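Borrelidin polyketide synthase, type I (Streptomyces parvulus, PDB 6OBT) probably acts as a dehydratase domain of the borrelidin polyketide synthase, removing water from a beta-hydroxyacyl chain to leave a double bond. Local coordinates at residues A71-L76 against Y190-Q195; F196-R201 against F231-H236; R134-H139 against G153-G158; D53-W58 against R122-E127. One frame throughout, in Å; residues are numbered along the deposited sequence.

Contact 1 (A71-L76 against Y190-Q195)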
# COMPACT_ATOMS: atom_id res chain seq x y z
N ALA A 71 24.74 -4.47 -9.12
CA ALA A 71 25.63 -5.59 -9.43
C ALA A 71 27.05 -5.34 -8.95
O ALA A 71 27.87 -6.27 -8.99
CB ALA A 71 25.62 -5.88 -10.93
N ASP A 72 27.36 -4.13 -8.51
CA ASP A 72 28.68 -3.78 -8.00
C ASP A 72 28.90 -4.24 -6.55
O ASP A 72 29.96 -3.97 -5.99
CB ASP A 72 28.89 -2.27 -8.09
CG ASP A 72 29.10 -1.79 -9.52
OD1 ASP A 72 29.17 -0.57 -9.74
OD2 ASP A 72 29.23 -2.64 -10.43
N HIS A 73 27.91 -4.87 -5.92
CA HIS A 73 28.04 -5.45 -4.58
C HIS A 73 27.83 -6.96 -4.66
O HIS A 73 26.71 -7.44 -4.49
CB HIS A 73 27.05 -4.81 -3.64
CG HIS A 73 27.24 -5.22 -2.21
ND1 HIS A 73 26.56 -6.28 -1.65
CD2 HIS A 73 28.01 -4.70 -1.22
CE1 HIS A 73 26.92 -6.41 -0.38
NE2 HIS A 73 27.80 -5.46 -0.10
N GLN A 74 28.91 -7.71 -4.86
CA GLN A 74 28.84 -9.15 -5.09
C GLN A 74 29.72 -9.85 -4.08
O GLN A 74 30.92 -9.56 -3.99
CB GLN A 74 29.26 -9.48 -6.52
CG GLN A 74 29.30 -10.97 -6.85
CD GLN A 74 30.14 -11.23 -8.07
OE1 GLN A 74 29.66 -11.11 -9.19
NE2 GLN A 74 31.42 -11.52 -7.85
N VAL A 75 29.14 -10.76 -3.30
CA VAL A 75 29.87 -11.52 -2.29
C VAL A 75 29.79 -12.99 -2.66
O VAL A 75 28.68 -13.55 -2.80
CB VAL A 75 29.35 -11.27 -0.87
CG1 VAL A 75 27.89 -11.62 -0.76
CG2 VAL A 75 30.16 -12.07 0.15
N LEU A 76 30.95 -13.61 -2.84
CA LEU A 76 31.07 -15.04 -3.18
C LEU A 76 30.24 -15.38 -4.41
O LEU A 76 29.54 -16.39 -4.45
CB LEU A 76 30.69 -15.91 -1.98
CG LEU A 76 31.48 -15.72 -0.69
CD1 LEU A 76 31.01 -16.71 0.37
CD2 LEU A 76 32.97 -15.88 -0.95
N TYR A 190 34.87 -10.71 -1.66
CA TYR A 190 34.04 -9.50 -1.67
C TYR A 190 34.45 -8.67 -2.88
O TYR A 190 35.45 -7.95 -2.85
CB TYR A 190 34.18 -8.74 -0.36
CG TYR A 190 33.63 -9.49 0.84
CD1 TYR A 190 32.51 -9.03 1.51
CD2 TYR A 190 34.23 -10.66 1.28
CE1 TYR A 190 32.00 -9.74 2.60
CE2 TYR A 190 33.73 -11.36 2.36
CZ TYR A 190 32.62 -10.90 3.02
OH TYR A 190 32.15 -11.62 4.09
N HIS A 191 33.66 -8.77 -3.95
CA HIS A 191 34.01 -8.16 -5.23
C HIS A 191 33.24 -6.85 -5.36
O HIS A 191 32.08 -6.84 -5.78
CB HIS A 191 33.71 -9.11 -6.39
CG HIS A 191 34.66 -10.27 -6.50
ND1 HIS A 191 34.64 -11.35 -5.65
CD2 HIS A 191 35.66 -10.52 -7.39
CE1 HIS A 191 35.57 -12.21 -5.99
NE2 HIS A 191 36.21 -11.73 -7.05
N TYR A 192 33.89 -5.74 -5.00
CA TYR A 192 33.26 -4.42 -5.02
C TYR A 192 33.43 -3.80 -6.40
O TYR A 192 34.55 -3.67 -6.90
CB TYR A 192 33.85 -3.51 -3.95
CG TYR A 192 33.40 -3.89 -2.55
CD1 TYR A 192 32.09 -3.71 -2.15
CD2 TYR A 192 34.28 -4.50 -1.68
CE1 TYR A 192 31.67 -4.08 -0.88
CE2 TYR A 192 33.88 -4.88 -0.42
CZ TYR A 192 32.59 -4.68 -0.02
OH TYR A 192 32.22 -5.08 1.24
N GLY A 193 32.32 -3.41 -7.02
CA GLY A 193 32.37 -2.84 -8.34
C GLY A 193 32.54 -1.33 -8.31
O GLY A 193 32.69 -0.72 -7.25
N PRO A 194 32.54 -0.71 -9.49
CA PRO A 194 32.83 0.74 -9.58
C PRO A 194 32.08 1.61 -8.59
O PRO A 194 32.68 2.48 -7.95
CB PRO A 194 32.46 1.07 -11.03
CG PRO A 194 32.70 -0.20 -11.77
CD PRO A 194 32.34 -1.31 -10.82
N GLN A 195 30.77 1.42 -8.45
CA GLN A 195 30.00 2.32 -7.60
C GLN A 195 30.30 2.15 -6.12
O GLN A 195 29.91 3.02 -5.32
CB GLN A 195 28.51 2.13 -7.85
CG GLN A 195 28.02 2.84 -9.09
CD GLN A 195 27.59 4.27 -8.83
OE1 GLN A 195 28.06 4.91 -7.88
NE2 GLN A 195 26.71 4.78 -9.67
O HOH W 1 29.57 -4.92 2.54
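D72 is gripped at two places by the chain from G193 to Q195. O of D72 accepts the N-H of G193, 2.6 Å from N of G193. Its carboxylate takes the N-H of Q195, with OD1 of D72 2.9 Å from N of Q195. That donor arrives from above the carboxylate plane, 37° out of it, in a nearly straight bond. With chi1 -73°, CG of D72 stands beside its own N and the side chain crosses P194 at about a right angle, OD2 of D72 3.4 Å from CD of P194. Further on, the strands 73-75 and 190-192 run antiparallel. H191 N gives a bond to Q74 O at 2.9 Å, and Q74 N returns a weak one to H191 O. Two signatures of dehydratases with the double hotdog fold pass through these strands: H73 opens HxxxGxxxxP, and residues 189-196 spell GYxYGPxF. The side chains of H73 and Y192 run side by side, their ring planes at 63°, with CD2 of H73 3.7 Å from CE1 of Y192. A water bridges their polar ends, 3.2 Å from H73 NE2 and 3.0 Å from Y192 OH. The other ring nitrogen of H73, ND1, is bonded to L80 O. On this side of the strands V75 also lays CG2 over one face of the Y190 ring, a CH-pi contact 3.9 Å from CG2 to the ring centroid.

Contact 2 (F196-R201 against F231-H236)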
# COMPACT_ATOMS: atom_id res chain seq x y z
N PHE A 196 30.96 1.05 -5.72
CA PHE A 196 31.26 0.81 -4.32
C PHE A 196 32.73 1.04 -3.97
O PHE A 196 33.07 1.07 -2.78
CB PHE A 196 30.85 -0.62 -3.91
CG PHE A 196 29.35 -0.80 -3.73
CD1 PHE A 196 28.79 -0.87 -2.47
CD2 PHE A 196 28.52 -0.92 -4.83
CE1 PHE A 196 27.41 -1.02 -2.29
CE2 PHE A 196 27.12 -1.09 -4.67
CZ PHE A 196 26.58 -1.12 -3.39
N ARG A 197 33.61 1.21 -4.96
CA ARG A 197 35.04 1.39 -4.70
C ARG A 197 35.31 2.86 -4.38
O ARG A 197 35.89 3.62 -5.17
CB ARG A 197 35.89 0.91 -5.87
CG ARG A 197 35.74 -0.58 -6.18
CD ARG A 197 36.83 -1.11 -7.10
NE ARG A 197 36.79 -0.57 -8.45
CZ ARG A 197 36.33 -1.21 -9.52
NH1 ARG A 197 35.84 -2.44 -9.40
NH2 ARG A 197 36.35 -0.63 -10.71
N CYS A 198 34.91 3.23 -3.18
CA CYS A 198 34.88 4.62 -2.76
C CYS A 198 36.02 5.00 -1.85
O CYS A 198 36.27 6.19 -1.66
CB CYS A 198 33.57 4.91 -2.05
SG CYS A 198 32.18 4.91 -3.19
N LEU A 199 36.71 4.02 -1.26
CA LEU A 199 37.81 4.34 -0.36
C LEU A 199 38.97 4.95 -1.15
O LEU A 199 39.45 4.36 -2.12
CB LEU A 199 38.28 3.09 0.38
CG LEU A 199 39.56 3.33 1.18
CD1 LEU A 199 39.37 4.43 2.22
CD2 LEU A 199 40.03 2.06 1.86
N ARG A 200 39.44 6.12 -0.70
CA ARG A 200 40.54 6.82 -1.37
C ARG A 200 41.80 6.93 -0.52
O ARG A 200 42.90 6.69 -1.03
CB ARG A 200 40.08 8.23 -1.78
CG ARG A 200 38.72 8.27 -2.44
CD ARG A 200 38.72 7.58 -3.80
NE ARG A 200 37.37 7.50 -4.35
CZ ARG A 200 37.07 7.05 -5.56
NH1 ARG A 200 38.04 6.63 -6.37
NH2 ARG A 200 35.81 7.02 -5.98
N ARG A 201 41.68 7.34 0.74
CA ARG A 201 42.85 7.45 1.60
C ARG A 201 42.47 7.01 3.01
O ARG A 201 41.31 7.12 3.40
CB ARG A 201 43.41 8.89 1.64
CG ARG A 201 43.35 9.65 0.31
CD ARG A 201 44.52 10.61 0.16
NE ARG A 201 44.50 11.65 1.18
CZ ARG A 201 44.21 12.92 0.94
NH1 ARG A 201 43.93 13.32 -0.29
NH2 ARG A 201 44.21 13.80 1.93
N PHE A 231 27.51 4.81 1.68
CA PHE A 231 27.18 4.22 2.97
C PHE A 231 27.93 2.90 3.18
O PHE A 231 28.50 2.66 4.25
CB PHE A 231 25.65 4.01 3.02
CG PHE A 231 25.05 3.99 4.42
CD1 PHE A 231 23.71 4.31 4.60
CD2 PHE A 231 25.79 3.59 5.52
CE1 PHE A 231 23.13 4.28 5.85
CE2 PHE A 231 25.22 3.55 6.77
CZ PHE A 231 23.89 3.88 6.94
N ASP A 232 27.96 2.03 2.16
CA ASP A 232 28.62 0.74 2.34
C ASP A 232 30.14 0.90 2.48
O ASP A 232 30.78 0.20 3.27
CB ASP A 232 28.31 -0.21 1.18
CG ASP A 232 28.93 -1.56 1.37
OD1 ASP A 232 29.87 -1.92 0.62
OD2 ASP A 232 28.49 -2.25 2.31
N ALA A 233 30.72 1.80 1.69
CA ALA A 233 32.17 1.99 1.79
C ALA A 233 32.56 2.60 3.14
O ALA A 233 33.67 2.34 3.63
CB ALA A 233 32.65 2.86 0.64
N ALA A 234 31.66 3.37 3.76
CA ALA A 234 31.91 3.86 5.12
C ALA A 234 32.11 2.70 6.09
O ALA A 234 33.00 2.73 6.94
CB ALA A 234 30.75 4.75 5.58
N VAL A 235 31.29 1.66 5.94
CA VAL A 235 31.34 0.48 6.81
C VAL A 235 32.46 -0.46 6.39
O VAL A 235 33.19 -0.99 7.25
CB VAL A 235 29.98 -0.23 6.80
CG1 VAL A 235 30.08 -1.55 7.55
CG2 VAL A 235 28.92 0.66 7.42
N HIS A 236 32.62 -0.74 5.09
CA HIS A 236 33.59 -1.76 4.73
C HIS A 236 35.02 -1.24 4.79
O HIS A 236 35.96 -2.04 4.69
CB HIS A 236 33.25 -2.37 3.35
CG HIS A 236 33.53 -1.50 2.15
ND1 HIS A 236 32.62 -1.36 1.13
CD2 HIS A 236 34.64 -0.83 1.76
CE1 HIS A 236 33.14 -0.60 0.18
NE2 HIS A 236 34.36 -0.25 0.55
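D232 meets the edge of the F196 ring where loop 196-198 packs on helix 228-236. This is the central helix of the second hotdog of the domain, and D232 with H236 fits the DxxxQ/H signature of dehydratases. CB of D232 lies in the plane of the phenyl ring. OD1 of D232 is 3.4 Å from CD1 of F196. The side chains cross at about a right angle, with ring and carboxylate planes 72° apart. D232 has CG anti to its N, which brings the carboxylate beside that ring edge. A233 follows, one step along the helix. Its CB packs on CB of C198 at 3.5 Å and stands 3.9 Å from F196 O. Both A233 and C198 also rest on I213 of strand 208-214, so the helix and the loop share a wall of the sheet. H236, one turn after D232, folds its ring back across A233. A chi1 of 74° puts its CG in the crowded position between N and the carbonyl carbon. ND1 of H236 donates to OD1 of D232 at 2.9 Å, within the imidazole plane but from above the carboxylate plane. Y182 OH is bonded to NE2 of H236 and also to the N of L199. The backbone O of F196 lies in the imidazole plane at the ring edge, 3.4 Å from CE1 of H236.

Contact 3 (R134-H139 against G153-G158)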
# COMPACT_ATOMS: atom_id res chain seq x y z
N ARG A 134 8.69 3.69 17.38
CA ARG A 134 7.94 2.92 16.40
C ARG A 134 8.77 1.72 15.95
O ARG A 134 10.00 1.79 15.88
CB ARG A 134 7.56 3.78 15.18
CG ARG A 134 6.67 4.97 15.53
CD ARG A 134 6.06 5.59 14.29
NE ARG A 134 5.49 6.90 14.57
CZ ARG A 134 4.70 7.56 13.74
NH1 ARG A 134 4.36 7.03 12.57
NH2 ARG A 134 4.24 8.76 14.08
N THR A 135 8.09 0.61 15.68
CA THR A 135 8.79 -0.52 15.10
C THR A 135 8.90 -0.35 13.59
O THR A 135 8.11 0.35 12.96
CB THR A 135 8.07 -1.83 15.41
OG1 THR A 135 6.79 -1.81 14.77
CG2 THR A 135 7.89 -1.98 16.91
N VAL A 136 9.90 -1.00 13.01
CA VAL A 136 10.10 -0.99 11.57
C VAL A 136 10.54 -2.39 11.16
O VAL A 136 11.27 -3.06 11.89
CB VAL A 136 11.12 0.08 11.12
CG1 VAL A 136 12.53 -0.14 11.74
CG2 VAL A 136 11.19 0.15 9.61
N SER A 137 10.05 -2.84 10.01
CA SER A 137 10.49 -4.12 9.46
C SER A 137 10.56 -4.00 7.95
O SER A 137 9.83 -3.22 7.34
CB SER A 137 9.58 -5.28 9.89
OG SER A 137 8.23 -5.12 9.45
N MET A 138 11.49 -4.76 7.37
CA MET A 138 11.81 -4.73 5.95
C MET A 138 11.59 -6.12 5.35
O MET A 138 12.04 -7.12 5.92
CB MET A 138 13.26 -4.32 5.73
CG MET A 138 13.53 -2.85 6.03
SD MET A 138 13.46 -2.48 7.78
CE MET A 138 14.17 -0.83 7.75
N HIS A 139 10.92 -6.17 4.20
CA HIS A 139 10.52 -7.44 3.61
C HIS A 139 10.65 -7.40 2.10
O HIS A 139 10.59 -6.33 1.48
CB HIS A 139 9.06 -7.80 3.95
CG HIS A 139 8.67 -7.51 5.37
ND1 HIS A 139 8.45 -8.51 6.29
CD2 HIS A 139 8.47 -6.34 6.01
CE1 HIS A 139 8.12 -7.96 7.45
NE2 HIS A 139 8.14 -6.64 7.31
N GLY A 153 13.51 -3.64 13.53
CA GLY A 153 14.14 -2.67 14.40
C GLY A 153 13.15 -1.69 15.00
O GLY A 153 11.93 -1.88 14.94
N ILE A 154 13.72 -0.62 15.56
CA ILE A 154 13.01 0.36 16.38
C ILE A 154 13.46 1.75 15.95
O ILE A 154 14.67 2.02 15.90
CB ILE A 154 13.31 0.17 17.88
CG1 ILE A 154 13.15 -1.29 18.31
CG2 ILE A 154 12.49 1.14 18.74
CD1 ILE A 154 11.73 -1.68 18.58
N LEU A 155 12.50 2.62 15.64
CA LEU A 155 12.78 4.01 15.31
C LEU A 155 12.47 4.86 16.53
O LEU A 155 11.46 4.66 17.20
CB LEU A 155 11.97 4.48 14.11
CG LEU A 155 12.12 3.58 12.88
CD1 LEU A 155 11.04 3.93 11.84
CD2 LEU A 155 13.53 3.70 12.30
N GLY A 156 13.36 5.82 16.82
CA GLY A 156 13.25 6.62 18.02
C GLY A 156 13.47 8.09 17.73
O GLY A 156 13.80 8.49 16.61
N ALA A 157 13.27 8.89 18.77
CA ALA A 157 13.43 10.33 18.68
C ALA A 157 14.85 10.71 19.07
O ALA A 157 15.47 10.09 19.93
CB ALA A 157 12.43 11.04 19.59
N GLY A 158 15.36 11.75 18.40
CA GLY A 158 16.61 12.40 18.75
C GLY A 158 17.78 11.49 19.02
O GLY A 158 17.84 10.35 18.54
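R134 and L155 form a hydrogen-bonded antiparallel pair, and V136 and G153 form the next. Four backbone bonds result. R134 O takes L155 N at 2.6 Å, and R134 N reaches L155 O at 2.9 Å. V136 O receives G153 N at 2.8 Å. In the return bond V136 N comes to G153 O from well above the carbonyl plane, 48° out of it. Two CA-H...O contacts fill in between: CA of I154 is 3.4 Å from R134 O, and CA of T135 is equally far from G153 O. The strands 134-142 and 148-156 make a beta hairpin of the N-terminal hotdog, between strands 119-127 and 101-107, in the sheet that packs on helix 83-97. Their directions are 135° apart over these residues. Apolar contacts differ on the two faces. On one, the V136 and L155 side chains pack together, with CD1 of L155 3.9 Å from CB of V136. CG1 of V136, at chi1 61°, stands over the peptide of G153, where no side chain intervenes. L105 and V102 of strand 101-107 pack against this pair. On the other face T135 and I154 touch loosely, 4.2 Å from CG2 of T135 to CD1 of I154, and T135 also lies on T126 of the next strand.

Contact 4 (D53-W58 against R122-E127)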
# COMPACT_ATOMS: atom_id res chain seq x y z
N ASP A 53 -4.24 1.37 10.37
CA ASP A 53 -3.58 0.68 11.47
C ASP A 53 -2.86 1.62 12.44
O ASP A 53 -2.51 1.20 13.55
CB ASP A 53 -2.56 -0.30 10.88
CG ASP A 53 -2.54 -1.64 11.58
OD1 ASP A 53 -2.21 -1.68 12.79
OD2 ASP A 53 -2.83 -2.66 10.92
N GLY A 54 -2.64 2.87 12.06
CA GLY A 54 -1.47 3.57 12.52
C GLY A 54 -0.21 3.13 11.81
O GLY A 54 0.88 3.65 12.10
N GLN A 55 -0.33 2.19 10.88
CA GLN A 55 0.79 1.70 10.10
C GLN A 55 1.02 2.57 8.87
O GLN A 55 0.08 3.15 8.31
CB GLN A 55 0.55 0.27 9.63
CG GLN A 55 1.06 -0.79 10.57
CD GLN A 55 1.11 -2.16 9.93
OE1 GLN A 55 0.40 -2.44 8.96
NE2 GLN A 55 1.96 -3.03 10.47
N ARG A 56 2.27 2.61 8.44
CA ARG A 56 2.66 3.24 7.19
C ARG A 56 3.60 2.29 6.48
O ARG A 56 4.54 1.77 7.10
CB ARG A 56 3.35 4.59 7.39
CG ARG A 56 2.56 5.63 8.16
CD ARG A 56 3.24 7.00 8.06
NE ARG A 56 3.53 7.36 6.67
CZ ARG A 56 4.20 8.45 6.30
NH1 ARG A 56 4.66 9.29 7.22
NH2 ARG A 56 4.41 8.70 5.02
N VAL A 57 3.38 2.08 5.19
CA VAL A 57 4.18 1.12 4.42
C VAL A 57 4.80 1.84 3.24
O VAL A 57 4.10 2.51 2.48
CB VAL A 57 3.33 -0.07 3.95
CG1 VAL A 57 4.18 -1.02 3.09
CG2 VAL A 57 2.75 -0.81 5.14
N TRP A 58 6.13 1.71 3.10
CA TRP A 58 6.82 2.17 1.91
C TRP A 58 7.01 0.98 0.98
O TRP A 58 7.31 -0.13 1.44
CB TRP A 58 8.19 2.81 2.25
CG TRP A 58 8.08 4.21 2.84
CD1 TRP A 58 8.35 5.41 2.21
CD2 TRP A 58 7.68 4.54 4.17
NE1 TRP A 58 8.13 6.46 3.09
CE2 TRP A 58 7.72 5.94 4.29
CE3 TRP A 58 7.26 3.77 5.27
CZ2 TRP A 58 7.36 6.60 5.47
CZ3 TRP A 58 6.92 4.43 6.44
CH2 TRP A 58 6.97 5.83 6.53
N ARG A 122 8.97 -4.00 0.87
CA ARG A 122 8.13 -3.25 1.79
C ARG A 122 8.95 -2.75 2.98
O ARG A 122 9.79 -3.49 3.50
CB ARG A 122 6.99 -4.10 2.34
CG ARG A 122 6.14 -4.74 1.27
CD ARG A 122 5.26 -3.70 0.58
NE ARG A 122 4.27 -4.33 -0.28
CZ ARG A 122 4.40 -4.45 -1.60
NH1 ARG A 122 5.48 -3.97 -2.21
NH2 ARG A 122 3.44 -5.04 -2.31
N VAL A 123 8.68 -1.53 3.42
CA VAL A 123 9.14 -1.04 4.71
C VAL A 123 7.91 -0.71 5.53
O VAL A 123 7.12 0.16 5.15
CB VAL A 123 10.05 0.19 4.57
CG1 VAL A 123 10.66 0.54 5.91
CG2 VAL A 123 11.18 -0.06 3.54
N VAL A 124 7.75 -1.38 6.66
CA VAL A 124 6.52 -1.32 7.44
C VAL A 124 6.82 -0.64 8.76
O VAL A 124 7.58 -1.17 9.58
CB VAL A 124 5.93 -2.71 7.67
CG1 VAL A 124 4.75 -2.60 8.61
CG2 VAL A 124 5.52 -3.36 6.34
N VAL A 125 6.22 0.53 8.98
CA VAL A 125 6.44 1.30 10.20
C VAL A 125 5.15 1.30 11.00
O VAL A 125 4.09 1.65 10.47
CB VAL A 125 6.92 2.72 9.88
CG1 VAL A 125 7.05 3.53 11.17
CG2 VAL A 125 8.27 2.67 9.13
N THR A 126 5.24 0.90 12.27
CA THR A 126 4.07 0.70 13.11
C THR A 126 4.20 1.49 14.40
O THR A 126 5.23 1.42 15.08
CB THR A 126 3.88 -0.79 13.41
OG1 THR A 126 3.91 -1.54 12.19
CG2 THR A 126 2.53 -1.02 14.08
N GLU A 127 3.17 2.26 14.73
CA GLU A 127 3.18 2.99 15.98
C GLU A 127 3.06 2.01 17.15
O GLU A 127 2.56 0.90 17.02
CB GLU A 127 2.05 4.02 16.02
CG GLU A 127 2.23 5.15 15.02
CD GLU A 127 0.90 5.80 14.63
OE1 GLU A 127 0.04 5.97 15.52
OE2 GLU A 127 0.73 6.12 13.44
O HOH W 2 3.49 4.61 11.43
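W58 sets the CZ3 corner of its indole against V125, 3.5 Å from CZ3 of W58 to CG2 of V125, while its CB rests on CB of V123. The indole edge runs close to V123 O, which lies in the ring plane 3.6 Å from CE3 of W58. With chi1 -76° the indole swings over its own N side, toward V125. A93 and L89 of helix 83-97 pack on this same face, and Q96 OE1 is bonded to W58 NE1. The opposite face has smaller bumps. V57 and V124 stand side by side and meet by their CG2 methyls at 4.0 Å. CG1 of V57 drops against CD of R122 at 3.8 Å. The polar end of R122 goes on to D50 O and G36 O of the second subunit. At the other end, Q55 runs alongside T126, its NE2 donating to OG1 of T126 at 3.0 Å. The same NE2 sits over CG1 of V124 at 3.4 Å. Between the two faces, R56 pairs with V125 and W58 with V123 through close backbone bonds. A water clips G54 O to V125 O. Antiparallel strands with one face turned to a long helix are typical of a hotdog fold, here the N-terminal half of the double hotdog.

Contact 4 opens first, at 53-58. The chain next lays down 71-76, the first segment of contact 1, before helix 83-97. It returns at 122-127 to close contact 4, so contacts 4 and 1 cross. Contact 3 follows as a hairpin inside the span of contact 1. Strands 119-127 and 134-142 lie next to each other, with V124 N bonded to S137 O, and so join contacts 4 and 3. Contact 1 closes at 190-195, bringing a segment of the N-terminal half against the C-terminal half. Contact 2 then runs in series, 196-201 to 231-236. Contacts 1 and 2 touch: CE1 of Y192 packs on D232 and H236. Contacts 3 and 4 lie across the chain's centre from them.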